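Local atomic coordinates of dipicolinate synthase subunit A (Bacillus halodurans, PDB entry 3D4O), a protein that probably takes part, as subunit A of dipicolinate synthase, in the oxidation of dihydrodipicolinate to dipicolinate, a constituent of bacterial spores. Residues 159-164 and 217-222; 181-186 and 197-202; 36-41 and 79-84; 8-13 and 29-34. One frame throughout, in Å; residues are numbered along the deposited sequence.

Interaction 1 of 4, residues 159-164 and 217-222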
loop_
_atom_site.group_PDB
_atom_site.type_symbol
_atom_site.label_atom_id
_atom_site.label_comp_id
_atom_site.label_asym_id
_atom_site.label_seq_id
_atom_site.Cartn_x
_atom_site.Cartn_y
_atom_site.Cartn_z
ATOM N N ALA C 159 -12.555 -2.259 10.295
ATOM C CA ALA C 159 -13.996 -2.382 10.018
ATOM C C ALA C 159 -14.249 -2.067 8.571
ATOM O O ALA C 159 -13.631 -1.139 8.005
ATOM C CB ALA C 159 -14.817 -1.437 10.858
ATOM N N VAL C 160 -15.090 -2.896 7.967
ATOM C CA VAL C 160 -15.605 -2.631 6.616
ATOM C C VAL C 160 -17.110 -2.468 6.772
ATOM O O VAL C 160 -17.774 -3.256 7.461
ATOM C CB VAL C 160 -15.315 -3.725 5.589
ATOM C CG1 VAL C 160 -15.980 -3.364 4.248
ATOM C CG2 VAL C 160 -13.813 -3.964 5.372
ATOM N N LEU C 161 -17.648 -1.425 6.162
ATOM C CA LEU C 161 -19.085 -1.133 6.253
ATOM C C LEU C 161 -19.685 -1.514 4.916
ATOM O O LEU C 161 -19.325 -0.952 3.876
ATOM C CB LEU C 161 -19.341 0.332 6.561
ATOM C CG LEU C 161 -18.663 0.842 7.832
ATOM C CD1 LEU C 161 -18.994 2.323 8.049
ATOM C CD2 LEU C 161 -19.005 0.033 9.076
ATOM N N GLY C 162 -20.509 -2.551 4.969
ATOM C CA GLY C 162 -21.200 -3.096 3.804
ATOM C C GLY C 162 -20.606 -4.391 3.320
ATOM O O GLY C 162 -19.385 -4.558 3.306
ATOM N N LEU C 163 -21.475 -5.340 2.980
ATOM C CA LEU C 163 -20.995 -6.584 2.445
ATOM C C LEU C 163 -21.601 -6.812 1.049
ATOM O O LEU C 163 -22.073 -7.900 0.690
ATOM C CB LEU C 163 -21.202 -7.765 3.370
ATOM C CG LEU C 163 -20.311 -8.924 2.902
ATOM C CD1 LEU C 163 -18.931 -8.953 3.631
ATOM C CD2 LEU C 163 -21.009 -10.213 3.111
ATOM N N GLY C 164 -21.576 -5.735 0.281
ATOM C CA GLY C 164 -21.956 -5.804 -1.123
ATOM C C GLY C 164 -20.798 -6.358 -1.950
ATOM O O GLY C 164 -19.850 -6.975 -1.420
ATOM N N CYS C 217 -11.170 2.182 9.012
ATOM C CA CYS C 217 -12.546 1.959 8.629
ATOM C C CYS C 217 -12.730 2.245 7.146
ATOM O O CYS C 217 -12.428 3.340 6.673
ATOM C CB CYS C 217 -13.431 2.870 9.438
ATOM S SG CYS C 217 -15.201 2.749 9.044
ATOM N N ILE C 218 -13.194 1.229 6.423
ATOM C CA ILE C 218 -13.459 1.344 4.993
ATOM C C ILE C 218 -14.934 1.329 4.740
ATOM O O ILE C 218 -15.607 0.354 5.050
ATOM C CB ILE C 218 -12.817 0.161 4.212
ATOM C CG1 ILE C 218 -11.307 0.136 4.532
ATOM C CG2 ILE C 218 -13.146 0.312 2.733
ATOM C CD1 ILE C 218 -10.792 -1.221 4.925
ATOM N N ASN C 219 -15.467 2.431 4.224
ATOM C CA ASN C 219 -16.882 2.459 3.882
ATOM C C ASN C 219 -17.156 2.114 2.432
ATOM O O ASN C 219 -16.500 2.628 1.528
ATOM C CB ASN C 219 -17.521 3.808 4.148
ATOM C CG ASN C 219 -18.986 3.816 3.733
ATOM O OD1 ASN C 219 -19.759 2.970 4.168
ATOM N ND2 ASN C 219 -19.352 4.721 2.849
ATOM N N THR C 220 -18.122 1.217 2.229
ATOM C CA THR C 220 -18.638 0.906 0.887
ATOM C C THR C 220 -20.132 1.263 0.786
ATOM O O THR C 220 -20.693 1.229 -0.289
ATOM C CB THR C 220 -18.482 -0.575 0.487
ATOM O OG1 THR C 220 -19.360 -1.404 1.271
ATOM C CG2 THR C 220 -17.049 -1.037 0.644
ATOM N N ILE C 221 -20.779 1.614 1.895
ATOM C CA ILE C 221 -22.225 1.899 1.877
ATOM C C ILE C 221 -22.525 3.296 1.307
ATOM O O ILE C 221 -21.983 4.298 1.786
ATOM C CB ILE C 221 -22.870 1.779 3.302
ATOM C CG1 ILE C 221 -22.673 0.400 3.901
ATOM C CG2 ILE C 221 -24.375 2.086 3.269
ATOM C CD1 ILE C 221 -23.199 0.328 5.301
ATOM N N PRO C 222 -23.410 3.384 0.299
ATOM C CA PRO C 222 -23.701 4.695 -0.307
ATOM C C PRO C 222 -24.792 5.413 0.397
ATOM O O PRO C 222 -25.892 5.582 -0.109
ATOM C CB PRO C 222 -24.097 4.352 -1.742
ATOM C CG PRO C 222 -24.665 2.986 -1.647
ATOM C CD PRO C 222 -24.028 2.289 -0.460
HETATM O O HOH W 1 -20.028 -3.419 -0.392
#

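Interaction 2 of 4, residues 181-186 and 197-202. With EDO (1,2-ethanediol), chain L.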
loop_
_atom_site.group_PDB
_atom_site.type_symbol
_atom_site.label_atom_id
_atom_site.label_comp_id
_atom_site.label_asym_id
_atom_site.label_seq_id
_atom_site.Cartn_x
_atom_site.Cartn_y
_atom_site.Cartn_z
ATOM N N VAL C 181 -10.771 -8.132 11.419
ATOM C CA VAL C 181 -11.783 -7.508 10.636
ATOM C C VAL C 181 -13.179 -7.695 11.148
ATOM O O VAL C 181 -13.619 -8.785 11.475
ATOM C CB VAL C 181 -11.766 -8.038 9.195
ATOM C CG1 VAL C 181 -12.930 -7.443 8.417
ATOM C CG2 VAL C 181 -10.402 -7.773 8.488
ATOM N N LYS C 182 -13.874 -6.583 11.206
ATOM C CA LYS C 182 -15.283 -6.622 11.573
ATOM C C LYS C 182 -16.019 -5.959 10.440
ATOM O O LYS C 182 -15.509 -5.035 9.837
ATOM C CB LYS C 182 -15.571 -5.946 12.909
ATOM C CG LYS C 182 -15.158 -4.506 13.017
ATOM C CD LYS C 182 -15.773 -3.835 14.275
ATOM C CE LYS C 182 -15.214 -4.363 15.568
ATOM N NZ LYS C 182 -15.770 -3.711 16.838
ATOM N N VAL C 183 -17.174 -6.511 10.110
ATOM C CA VAL C 183 -17.977 -6.000 9.014
ATOM C C VAL C 183 -19.376 -5.615 9.504
ATOM O O VAL C 183 -20.077 -6.371 10.192
ATOM C CB VAL C 183 -18.060 -7.000 7.818
ATOM C CG1 VAL C 183 -18.763 -6.307 6.581
ATOM C CG2 VAL C 183 -16.669 -7.526 7.401
ATOM N N GLY C 184 -19.752 -4.404 9.150
ATOM C CA GLY C 184 -21.072 -3.861 9.494
ATOM C C GLY C 184 -22.047 -3.933 8.339
ATOM O O GLY C 184 -21.714 -3.614 7.208
ATOM N N ALA C 185 -23.249 -4.402 8.634
ATOM C CA ALA C 185 -24.325 -4.507 7.606
ATOM C C ALA C 185 -25.669 -4.628 8.275
ATOM O O ALA C 185 -25.764 -4.929 9.438
ATOM C CB ALA C 185 -24.094 -5.719 6.685
ATOM N N ARG C 186 -26.708 -4.391 7.513
ATOM C CA ARG C 186 -28.051 -4.461 8.039
ATOM C C ARG C 186 -28.752 -5.832 7.864
ATOM O O ARG C 186 -29.496 -6.277 8.734
ATOM C CB ARG C 186 -28.906 -3.379 7.382
ATOM C CG ARG C 186 -30.190 -3.158 8.123
ATOM C CD ARG C 186 -31.065 -2.120 7.484
ATOM N NE ARG C 186 -31.168 -2.412 6.059
ATOM C CZ ARG C 186 -31.909 -3.387 5.534
ATOM N NH1 ARG C 186 -32.649 -4.188 6.300
ATOM N NH2 ARG C 186 -31.909 -3.550 4.222
HETATM N N MSE C 197 -17.444 -16.227 7.053
HETATM C CA MSE C 197 -16.115 -15.870 6.563
HETATM C C MSE C 197 -15.073 -15.694 7.705
HETATM O O MSE C 197 -13.918 -15.349 7.464
HETATM C CB MSE C 197 -16.213 -14.608 5.699
HETATM C CG MSE C 197 -17.030 -14.837 4.437
HETATM SE SE MSE C 197 -17.387 -13.205 3.413
HETATM C CE MSE C 197 -15.543 -12.819 2.902
ATOM N N GLY C 198 -15.492 -15.964 8.935
ATOM C CA GLY C 198 -14.615 -15.906 10.115
ATOM C C GLY C 198 -14.284 -14.496 10.520
ATOM O O GLY C 198 -13.213 -14.177 11.061
HETATM N N MSE C 199 -15.201 -13.622 10.211
HETATM C CA MSE C 199 -15.030 -12.250 10.580
HETATM C C MSE C 199 -16.142 -11.879 11.567
HETATM O O MSE C 199 -17.110 -12.610 11.730
HETATM C CB MSE C 199 -15.049 -11.361 9.340
HETATM C CG MSE C 199 -13.929 -11.705 8.365
HETATM SE SE MSE C 199 -13.916 -10.594 6.739
HETATM C CE MSE C 199 -15.711 -10.875 6.192
ATOM N N GLU C 200 -16.016 -10.715 12.185
ATOM C CA GLU C 200 -16.965 -10.318 13.229
ATOM C C GLU C 200 -18.068 -9.437 12.666
ATOM O O GLU C 200 -17.804 -8.314 12.249
ATOM C CB GLU C 200 -16.259 -9.579 14.380
ATOM C CG GLU C 200 -17.274 -9.089 15.414
ATOM C CD GLU C 200 -16.688 -8.215 16.523
ATOM O OE1 GLU C 200 -15.443 -8.060 16.632
ATOM O OE2 GLU C 200 -17.512 -7.683 17.290
ATOM N N PRO C 201 -19.300 -9.951 12.623
ATOM C CA PRO C 201 -20.349 -9.091 12.106
ATOM C C PRO C 201 -20.929 -8.215 13.156
ATOM O O PRO C 201 -20.846 -8.516 14.340
ATOM C CB PRO C 201 -21.444 -10.079 11.700
ATOM C CG PRO C 201 -21.296 -11.225 12.632
ATOM C CD PRO C 201 -19.808 -11.289 12.989
ATOM N N PHE C 202 -21.488 -7.108 12.715
ATOM C CA PHE C 202 -22.242 -6.238 13.606
ATOM C C PHE C 202 -23.340 -5.523 12.853
ATOM O O PHE C 202 -23.171 -5.207 11.706
ATOM C CB PHE C 202 -21.353 -5.244 14.347
ATOM C CG PHE C 202 -20.707 -4.180 13.476
ATOM C CD1 PHE C 202 -19.516 -4.432 12.829
ATOM C CD2 PHE C 202 -21.254 -2.916 13.398
ATOM C CE1 PHE C 202 -18.888 -3.460 12.085
ATOM C CE2 PHE C 202 -20.640 -1.915 12.656
ATOM C CZ PHE C 202 -19.462 -2.198 11.989
HETATM C C1 EDO L . -11.963 -14.151 5.330
HETATM O O1 EDO L . -12.792 -15.252 4.946
HETATM C C2 EDO L . -10.496 -14.588 5.346
HETATM O O2 EDO L . -9.805 -13.840 4.356
HETATM O O HOH W 2 -14.482 -6.064 18.053
#

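Interaction 3 of 4, residues 36-41 and 79-84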
loop_
_atom_site.group_PDB
_atom_site.type_symbol
_atom_site.label_atom_id
_atom_site.label_comp_id
_atom_site.label_asym_id
_atom_site.label_seq_id
_atom_site.Cartn_x
_atom_site.Cartn_y
_atom_site.Cartn_z
ATOM N N PHE C 36 -7.343 13.570 -24.993
ATOM C CA PHE C 36 -6.064 12.844 -24.979
ATOM C C PHE C 36 -4.938 13.558 -25.727
ATOM O O PHE C 36 -4.067 12.939 -26.321
ATOM C CB PHE C 36 -6.277 11.446 -25.559
ATOM C CG PHE C 36 -7.167 10.562 -24.718
ATOM C CD1 PHE C 36 -8.555 10.672 -24.787
ATOM C CD2 PHE C 36 -6.619 9.610 -23.888
ATOM C CE1 PHE C 36 -9.377 9.857 -24.030
ATOM C CE2 PHE C 36 -7.446 8.784 -23.121
ATOM C CZ PHE C 36 -8.829 8.912 -23.199
ATOM N N ASP C 37 -4.954 14.878 -25.677
ATOM C CA ASP C 37 -3.943 15.656 -26.391
ATOM C C ASP C 37 -2.541 15.373 -25.874
ATOM O O ASP C 37 -1.568 15.461 -26.629
ATOM C CB ASP C 37 -4.262 17.152 -26.401
ATOM C CG ASP C 37 -4.660 17.659 -25.063
ATOM O OD1 ASP C 37 -3.791 17.764 -24.188
ATOM O OD2 ASP C 37 -5.853 17.950 -24.889
ATOM N N GLN C 38 -2.442 14.965 -24.611
ATOM C CA GLN C 38 -1.127 14.644 -24.027
ATOM C C GLN C 38 -0.651 13.251 -24.408
ATOM O O GLN C 38 0.510 12.919 -24.234
ATOM C CB GLN C 38 -1.137 14.773 -22.512
ATOM C CG GLN C 38 -1.329 16.197 -22.058
ATOM C CD GLN C 38 -1.489 16.314 -20.557
ATOM O OE1 GLN C 38 -1.761 17.391 -20.047
ATOM N NE2 GLN C 38 -1.334 15.202 -19.847
ATOM N N LEU C 39 -1.564 12.449 -24.925
ATOM C CA LEU C 39 -1.247 11.079 -25.345
ATOM C C LEU C 39 -0.376 11.134 -26.592
ATOM O O LEU C 39 -0.812 11.436 -27.689
ATOM C CB LEU C 39 -2.513 10.254 -25.596
ATOM C CG LEU C 39 -2.288 8.785 -25.926
ATOM C CD1 LEU C 39 -1.540 8.115 -24.777
ATOM C CD2 LEU C 39 -3.618 8.085 -26.208
ATOM N N ASP C 40 0.879 10.806 -26.388
ATOM C CA ASP C 40 1.879 10.900 -27.454
ATOM C C ASP C 40 1.565 9.880 -28.548
ATOM O O ASP C 40 1.733 10.138 -29.735
ATOM C CB ASP C 40 3.280 10.686 -26.865
ATOM C CG ASP C 40 4.362 11.247 -27.727
ATOM O OD1 ASP C 40 4.062 11.709 -28.852
ATOM O OD2 ASP C 40 5.523 11.244 -27.263
ATOM N N ASP C 41 1.020 8.753 -28.120
ATOM C CA ASP C 41 0.718 7.635 -29.025
ATOM C C ASP C 41 -0.374 7.893 -30.019
ATOM O O ASP C 41 -1.282 8.695 -29.811
ATOM C CB ASP C 41 0.338 6.367 -28.256
ATOM C CG ASP C 41 1.471 5.833 -27.424
ATOM O OD1 ASP C 41 2.606 5.748 -27.956
ATOM O OD2 ASP C 41 1.215 5.501 -26.244
ATOM N N PHE C 79 -5.259 13.041 -19.365
ATOM C CA PHE C 79 -4.421 13.209 -20.584
ATOM C C PHE C 79 -4.612 14.566 -21.244
ATOM O O PHE C 79 -4.347 14.753 -22.424
ATOM C CB PHE C 79 -4.712 12.121 -21.624
ATOM C CG PHE C 79 -4.445 10.728 -21.143
ATOM C CD1 PHE C 79 -3.171 10.224 -21.141
ATOM C CD2 PHE C 79 -5.476 9.925 -20.698
ATOM C CE1 PHE C 79 -2.914 8.945 -20.682
ATOM C CE2 PHE C 79 -5.224 8.646 -20.263
ATOM C CZ PHE C 79 -3.948 8.161 -20.242
ATOM N N SER C 80 -5.111 15.492 -20.446
ATOM C CA SER C 80 -5.366 16.879 -20.877
ATOM C C SER C 80 -5.755 17.763 -19.712
ATOM O O SER C 80 -6.362 17.322 -18.730
ATOM C CB SER C 80 -6.493 16.930 -21.909
ATOM O OG SER C 80 -6.815 18.281 -22.248
ATOM N N ASN C 81 -5.378 19.021 -19.852
ATOM C CA ASN C 81 -5.663 20.045 -18.856
ATOM C C ASN C 81 -6.892 20.813 -19.291
ATOM O O ASN C 81 -7.358 21.717 -18.598
ATOM C CB ASN C 81 -4.480 20.996 -18.704
ATOM C CG ASN C 81 -3.325 20.373 -17.945
ATOM O OD1 ASN C 81 -3.523 19.713 -16.927
ATOM N ND2 ASN C 81 -2.106 20.607 -18.422
ATOM N N GLU C 82 -7.407 20.427 -20.454
ATOM C CA GLU C 82 -8.589 21.072 -21.051
ATOM C C GLU C 82 -9.893 20.562 -20.458
ATOM O O GLU C 82 -10.060 19.378 -20.157
ATOM C CB GLU C 82 -8.612 20.913 -22.580
ATOM N N SER C 83 -10.804 21.514 -20.308
ATOM C CA SER C 83 -12.156 21.291 -19.782
ATOM C C SER C 83 -13.015 20.697 -20.866
ATOM O O SER C 83 -13.016 21.176 -21.995
ATOM C CB SER C 83 -12.798 22.614 -19.333
ATOM O OG SER C 83 -11.961 23.303 -18.419
ATOM N N ILE C 84 -13.753 19.655 -20.501
ATOM C CA ILE C 84 -14.631 18.942 -21.442
ATOM C C ILE C 84 -16.027 18.774 -20.864
ATOM O O ILE C 84 -16.227 18.095 -19.875
ATOM C CB ILE C 84 -14.017 17.563 -21.802
ATOM C CG1 ILE C 84 -12.630 17.753 -22.405
ATOM C CG2 ILE C 84 -14.881 16.794 -22.782
ATOM C CD1 ILE C 84 -11.860 16.467 -22.522
HETATM O O HOH W 3 -3.603 19.949 -22.068
#

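Interaction 4 of 4, residues 8-13 and 29-34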
loop_
_atom_site.group_PDB
_atom_site.type_symbol
_atom_site.label_atom_id
_atom_site.label_comp_id
_atom_site.label_asym_id
_atom_site.label_seq_id
_atom_site.Cartn_x
_atom_site.Cartn_y
_atom_site.Cartn_z
ATOM N N VAL C 8 -17.236 5.357 -32.896
ATOM C CA VAL C 8 -17.365 5.655 -31.474
ATOM C C VAL C 8 -16.520 6.862 -31.059
ATOM O O VAL C 8 -15.439 7.122 -31.579
ATOM C CB VAL C 8 -17.029 4.419 -30.542
ATOM C CG1 VAL C 8 -17.547 3.113 -31.148
ATOM C CG2 VAL C 8 -15.548 4.294 -30.279
ATOM N N VAL C 9 -17.082 7.623 -30.132
ATOM C CA VAL C 9 -16.374 8.740 -29.541
ATOM C C VAL C 9 -16.045 8.325 -28.119
ATOM O O VAL C 9 -16.899 7.862 -27.361
ATOM C CB VAL C 9 -17.152 10.080 -29.589
ATOM C CG1 VAL C 9 -18.448 10.007 -28.823
ATOM C CG2 VAL C 9 -16.286 11.218 -29.038
ATOM N N ILE C 10 -14.760 8.446 -27.831
ATOM C CA ILE C 10 -14.174 8.160 -26.547
ATOM C C ILE C 10 -13.764 9.489 -25.968
ATOM O O ILE C 10 -12.900 10.175 -26.491
ATOM C CB ILE C 10 -12.950 7.220 -26.674
ATOM C CG1 ILE C 10 -13.352 5.874 -27.297
ATOM C CG2 ILE C 10 -12.306 6.958 -25.319
ATOM C CD1 ILE C 10 -12.259 4.777 -27.211
ATOM N N ILE C 11 -14.399 9.821 -24.857
ATOM C CA ILE C 11 -14.243 11.118 -24.203
ATOM C C ILE C 11 -13.703 10.934 -22.814
ATOM O O ILE C 11 -14.360 10.370 -21.945
ATOM C CB ILE C 11 -15.596 11.841 -24.127
ATOM C CG1 ILE C 11 -16.239 11.881 -25.524
ATOM C CG2 ILE C 11 -15.432 13.277 -23.602
ATOM C CD1 ILE C 11 -17.592 12.570 -25.559
ATOM N N GLY C 12 -12.486 11.409 -22.635
ATOM C CA GLY C 12 -11.776 11.311 -21.365
ATOM C C GLY C 12 -11.531 9.928 -20.804
ATOM O O GLY C 12 -11.765 8.879 -21.422
ATOM N N GLY C 13 -11.046 9.983 -19.580
ATOM C CA GLY C 13 -10.785 8.800 -18.770
ATOM C C GLY C 13 -9.426 8.792 -18.139
ATOM O O GLY C 13 -8.797 9.827 -17.902
ATOM N N ALA C 29 -12.565 -0.277 -35.581
ATOM C CA ALA C 29 -13.563 0.763 -35.279
ATOM C C ALA C 29 -13.035 2.148 -35.627
ATOM O O ALA C 29 -11.826 2.410 -35.598
ATOM C CB ALA C 29 -13.979 0.719 -33.805
ATOM N N LYS C 30 -13.951 3.033 -35.988
ATOM C CA LYS C 30 -13.582 4.440 -36.209
ATOM C C LYS C 30 -13.715 5.121 -34.858
ATOM O O LYS C 30 -14.757 5.029 -34.220
ATOM C CB LYS C 30 -14.464 5.127 -37.247
ATOM C CG LYS C 30 -14.119 6.604 -37.449
ATOM C CD LYS C 30 -15.035 7.266 -38.498
ATOM C CE LYS C 30 -14.794 8.779 -38.594
ATOM N NZ LYS C 30 -15.739 9.439 -39.508
ATOM N N ILE C 31 -12.643 5.793 -34.445
ATOM C CA ILE C 31 -12.550 6.421 -33.110
ATOM C C ILE C 31 -12.157 7.889 -33.053
ATOM O O ILE C 31 -11.024 8.259 -33.342
ATOM C CB ILE C 31 -11.506 5.690 -32.226
ATOM C CG1 ILE C 31 -11.794 4.184 -32.165
ATOM C CG2 ILE C 31 -11.487 6.317 -30.816
ATOM C CD1 ILE C 31 -10.609 3.323 -31.676
ATOM N N SER C 32 -13.117 8.709 -32.644
ATOM C CA SER C 32 -12.882 10.135 -32.387
ATOM C C SER C 32 -12.484 10.233 -30.933
ATOM O O SER C 32 -13.228 9.806 -30.045
ATOM C CB SER C 32 -14.124 10.968 -32.668
ATOM O OG SER C 32 -14.413 10.989 -34.048
ATOM N N LEU C 33 -11.297 10.770 -30.686
ATOM C CA LEU C 33 -10.710 10.763 -29.323
ATOM C C LEU C 33 -10.550 12.138 -28.688
ATOM O O LEU C 33 -9.685 12.936 -29.063
ATOM C CB LEU C 33 -9.361 10.029 -29.356
ATOM C CG LEU C 33 -8.698 9.641 -28.046
ATOM C CD1 LEU C 33 -9.582 8.637 -27.270
ATOM C CD2 LEU C 33 -7.264 9.069 -28.338
ATOM N N VAL C 34 -11.379 12.376 -27.679
ATOM C CA VAL C 34 -11.411 13.677 -26.992
ATOM C C VAL C 34 -10.814 13.600 -25.599
ATOM O O VAL C 34 -11.147 12.712 -24.800
ATOM C CB VAL C 34 -12.868 14.233 -26.911
ATOM C CG1 VAL C 34 -12.891 15.632 -26.329
ATOM C CG2 VAL C 34 -13.532 14.209 -28.261
#

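Interaction 1 of 4, residues 159-164 and 217-222
Thr220 grips the carbonyl of Leu161 twice: Thr220 N lies 3.0 Å and Thr220 OG1 2.6 Å from Leu161 O, both in the carbonyl plane, the hydroxyl on a lone pair. The hydroxyl reaches it because OG1 stands between its own backbone N and carbonyl carbon (chi1 69°). Thr220 OG1 in turn accepts from a water at 2.7 Å, which is also held weakly by Gly164 N. Upstream, Ile218 N bonds Ala159 O and Leu161 N bonds Ile218 O, so strands 157-161 and 216-219 run in parallel register. They are the first and fourth strands of a sheet ordered 3-2-1-4-5-6, the Rossmann arrangement, and Gly162 and Gly164 fit its GxGxxG pattern, probably a dinucleotide-binding loop. A side chain on Gly162 would collide with Thr220 OG1.

Asn219 shapes the turn beyond its strand. Asn219 OD1 accepts from Ile221 N at 2.8 Å, an Asx turn with the donor above the amide carbonyl plane, while Asn219 ND2 donates to Ile221 O at 2.9 Å and also to Asp242. A leucine in place of Asn219 would probably leave Ile221 N and O without these mates and the turn free to shift.

Among apolar groups, Leu161 CD1 meets Cys217 SG at 3.9 Å. Val160 CG2 and Ile218 CD1 approach to 4.1 Å on the other face, the one packed against helix 165-176.

Interaction 2 of 4, residues 181-186 and 197-202
Glu200 O accepts from Val183 N at 2.9 Å, and Lys182 CA adds a bent CA-H...O contact to Glu200 O at 3.1 Å. Glu200 N returns an almost straight bond to Val181 O (178° at the hydrogen), and the pattern continues with Phe202 N on Val183 O and Ala185 N on Phe202 O.

On the face bearing Lys182 and Phe202 the phenyl ring lies over the backbone of the neighbouring strand. A chi1 of 68° folds it back there, and Gly184 CA sits 3.5 Å from the centroid of the Phe202 ring in a CH-pi contact over one face. A CB on Gly184 would clash with Phe202 CZ. The Lys182 and Phe202 side chains cross at about a right angle, Lys182 CD being 3.8 Å from Phe202 CE1. An alanine at Phe202 would probably uncover Gly184 and leave the Lys182 methylenes without this apolar partner.

These strands are the two ends of a beta-alpha-beta crossover whose helix, 188-196, is closed by a Schellman motif at Gly198. On the helix side, Met199, present as selenomethionine, lies alongside Val181, with SE 3.7 Å from Val181 CG1, and bends at its last torsion to bring CE within 3.7 Å of Val183 CG2. Ile194 of the helix packs on both Val183 and Met199.

The ammonium of Lys182 finds its main partner in Glu210 O; its NZ stays 4.4 Å from Glu200 OE2, beyond a salt bridge, although a water donates to Glu200 OE1 and weakly accepts from Lys182 NZ.

Interaction 3 of 4, residues 36-41 and 79-84
This is a loop-to-loop contact of the N-terminal domain, joining the type I beta turn Phe36-Leu39, which follows strand 30-34, to a segment of the long connection between strand 61-63 and helix 88-92. One backbone bond ties the two together: Gln38 N, inside the turn, donates to Phe79 O at 2.9 Å, tilted from the carbonyl plane. Next to it the two phenyl rings pack with their planes 22° apart but slid past each other, centroids 5.0 Å apart, so that they barely overlap. The touching atoms are Phe36 CE2 and Phe79 CD2, at 3.3 Å. Helix 15-26 lies against both rings, Ile21 on Phe36 and Leu18 on Phe79.

Towards the surface, the extended Gln38 side chain runs along the Phe79-Ser80 peptide, its CD 3.7 Å from Ser80 N. A water bridges the two loops, donating to Asp37 OD1 and accepting from Asn81 N. A chi1 of 46° carries the Asp37 carboxylate across to Ser80. There Ser80 OG donates a hydrogen bond to Asp37 OD2, on its syn lone pair, at 2.8 Å and, as the acceptor of an ST turn, receives Glu82 N at 2.9 Å.

Interaction 4 of 4, residues 8-13 and 29-34
Ile10 packs between Leu33 and Ile31 of the adjacent strand. Ile10 CB lies 3.7 Å from Leu33 CD1, and the CG2 branch meets that same methyl at an equal distance. The longer branch leaves on the other course: Ile10 CG1, opposite the carbonyl carbon (chi1 -61°), passes 4.0 Å from Ile31 CG2, and CD1 at the tip keeps to the same methyl group. Leu33 thus touches Ile10 at CB and CG2 through one methyl, while Ile31 lies along CG1 and CD1.

On the reverse face Val9 CG2 and Val34 CG2 come within 4.1 Å. Between the faces, five backbone hydrogen bonds join the strands in parallel register, starting with Val8 N to Lys30 O and ending with Gly12 N to Val34 O, which is 2.9 Å long and nearly straight (178° at the hydrogen). That last bond carries the pairing past the strand into the loop that starts at Gly12.

Strands 7-11 and 30-34 are the two arms of a beta-alpha-beta crossover in a Rossmann-like sheet. Helix 15-26 packs on the Ile10 face through Ile21 and Leu24, and strands 61-63 and 46-49 flank the pair, the former beside 7-11 and the latter beside 30-34.

Overall arrangement
The four contacts fall into two groups on opposite sides of the chain's centre, one in each Rossmann-like domain. Interactions 1 and 2, centres 10 Å apart, share one sheet: Gly162 N meets Gly184 O and Val160 O meets Gly184 N, each at 2.8 Å, while Leu161 CD2 rests 3.7 Å from Phe202 CZ. Interactions 3 and 4, centres 12 Å apart, join a sheet to the loops at its end, with Phe36 CZ 3.4 Å from Gly12 O and Ile84 CG2 3.7 Å from Ile11 CG2. Between the groups, centres are 34 to 43 Å apart. The glycine-rich turn of interaction 1 marks the probable nucleotide site.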